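PDB 5L92: cytochrome P450, which binds heme and the steroid corticosterone and, as a cytochrome P450, probably acts as a monooxygenase that hydroxylates steroids. Local coordinates for residues N24-S27 against W28-E31. Sequence-based numbering, arbitrary orientation.
Sequences NPFS and WYEE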
loop_
_atom_site.group_PDB
_atom_site.type_symbol
_atom_site.label_atom_id
_atom_site.label_comp_id
_atom_site.label_asym_id
_atom_site.label_seq_id
_atom_site.Cartn_x
_atom_site.Cartn_y
_atom_site.Cartn_z
ATOM N N ASN A 24 -5.053 14.803 7.124
ATOM C CA ASN A 24 -4.315 15.911 6.520
ATOM C C ASN A 24 -3.115 16.231 7.415
ATOM O O ASN A 24 -3.074 17.250 8.115
ATOM C CB ASN A 24 -5.227 17.117 6.276
ATOM C CG ASN A 24 -6.338 16.812 5.248
ATOM O OD1 ASN A 24 -6.098 16.788 4.042
ATOM N ND2 ASN A 24 -7.543 16.552 5.736
ATOM N N PRO A 25 -2.113 15.357 7.402
ATOM C CA PRO A 25 -0.882 15.588 8.163
ATOM C C PRO A 25 0.091 16.558 7.507
ATOM O O PRO A 25 1.181 16.782 8.051
ATOM C CB PRO A 25 -0.267 14.175 8.236
ATOM C CG PRO A 25 -0.731 13.512 6.940
ATOM C CD PRO A 25 -2.116 14.056 6.700
ATOM N N PHE A 26 -0.280 17.183 6.391
ATOM C CA PHE A 26 0.721 17.852 5.561
ATOM C C PHE A 26 1.215 19.177 6.139
ATOM O O PHE A 26 2.348 19.558 5.851
ATOM C CB PHE A 26 0.165 18.025 4.142
ATOM C CG PHE A 26 -0.447 16.731 3.597
ATOM C CD1 PHE A 26 0.351 15.678 3.274
ATOM C CD2 PHE A 26 -1.813 16.595 3.462
ATOM C CE1 PHE A 26 -0.196 14.490 2.795
ATOM C CE2 PHE A 26 -2.353 15.423 2.988
ATOM C CZ PHE A 26 -1.542 14.369 2.680
ATOM N N SER A 27 0.439 19.850 6.979
ATOM C CA SER A 27 0.959 21.049 7.642
ATOM C C SER A 27 2.063 20.694 8.635
ATOM O O SER A 27 3.082 21.392 8.722
ATOM C CB SER A 27 -0.175 21.798 8.346
ATOM O OG SER A 27 -0.966 22.467 7.397
ATOM N N TRP A 28 1.876 19.605 9.375
ATOM C CA TRP A 28 2.916 19.073 10.249
ATOM C C TRP A 28 4.187 18.723 9.481
ATOM O O TRP A 28 5.295 19.115 9.888
ATOM C CB TRP A 28 2.401 17.838 10.968
ATOM C CG TRP A 28 3.420 17.216 11.921
ATOM C CD1 TRP A 28 4.072 17.851 12.957
ATOM C CD2 TRP A 28 3.922 15.863 11.908
ATOM N NE1 TRP A 28 4.931 16.969 13.590
ATOM C CE2 TRP A 28 4.856 15.748 12.969
ATOM C CE3 TRP A 28 3.671 14.738 11.112
ATOM C CZ2 TRP A 28 5.502 14.550 13.271
ATOM C CZ3 TRP A 28 4.323 13.555 11.406
ATOM C CH2 TRP A 28 5.239 13.475 12.471
ATOM N N TYR A 29 4.052 17.921 8.403
ATOM C CA TYR A 29 5.196 17.606 7.549
ATOM C C TYR A 29 5.937 18.875 7.129
ATOM O O TYR A 29 7.173 18.928 7.153
ATOM C CB TYR A 29 4.751 16.855 6.277
ATOM C CG TYR A 29 4.109 15.478 6.398
ATOM C CD1 TYR A 29 4.264 14.681 7.528
ATOM C CD2 TYR A 29 3.370 14.968 5.334
ATOM C CE1 TYR A 29 3.656 13.429 7.605
ATOM C CE2 TYR A 29 2.769 13.748 5.402
ATOM C CZ TYR A 29 2.929 12.963 6.530
ATOM O OH TYR A 29 2.341 11.732 6.584
ATOM N N GLU A 30 5.198 19.875 6.662
ATOM C CA GLU A 30 5.820 21.106 6.176
ATOM C C GLU A 30 6.590 21.810 7.288
ATOM O O GLU A 30 7.751 22.197 7.102
ATOM C CB GLU A 30 4.757 22.027 5.598
ATOM C CG GLU A 30 5.266 23.396 5.134
ATOM C CD GLU A 30 4.150 24.215 4.542
ATOM O OE1 GLU A 30 3.184 24.516 5.278
ATOM O OE2 GLU A 30 4.215 24.524 3.337
ATOM N N GLU A 31 5.951 21.998 8.443
ATOM C CA GLU A 31 6.632 22.547 9.610
ATOM C C GLU A 31 7.977 21.863 9.834
ATOM O O GLU A 31 9.009 22.530 9.969
ATOM C CB GLU A 31 5.749 22.400 10.863
ATOM C CG GLU A 31 6.305 23.072 12.138
ATOM C CD GLU A 31 6.473 24.586 11.987
ATOM O OE1 GLU A 31 5.674 25.216 11.255
ATOM O OE2 GLU A 31 7.416 25.143 12.589
HETATM O O HOH W 1 -1.034 18.573 9.626
#
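Tyr29 N, Glu30 N and Glu31 N donate to Pro25 O, Phe26 O and Ser27 O, three successive i to i+4 bonds that wind the first turn of helix 26-33. This short helix lies near the N-terminus of the cytochrome P450 fold, about 13 Å from the heme at the side chain of Tyr29, and the contact is local packing at its start. The bond from Tyr29 N to Pro25 O is 3.1 Å long and nearly straight. Pro25, just ahead of the helix, packs on the phenol of Tyr29: Pro25 CB makes a CH-pi contact over the face of the Tyr29 ring, 4.2 Å from the centroid, while Pro25 CG reaches Tyr29 CZ at 3.7 Å. Pro25 O lies above a face of the same phenol, offset toward the rim. With CG beside its backbone N (chi1 -64°), Tyr29 swings its ring back along the first turn, against both Pro25 and Phe26. Phe26 runs alongside and meets it obliquely, Phe26 CD1 to CD2 of Tyr29 at 3.7 Å, the planes 74° apart; Pro25 CD covers the centre of one Phe26 face. Beyond the turn, Tyr29 OH is hydrogen-bonded to Gln290, and Arg322 makes a cation-pi contact with Phe26. Replacing Tyr29 by alanine is likely to open a gap beside Pro25 CG and Phe26 CD1 and to cost Gln290 its phenol partner. Trp28 takes another course: its CG is anti to the backbone N (chi1 -179°), carrying the indole away from residues 24-27 to edge-to-face contacts with Phe50 and Trp316. Its backbone N is served by a water that bridges the start of the helix, accepting from Trp28 N at 3.1 Å and donating to Asn24 O at 2.9 Å.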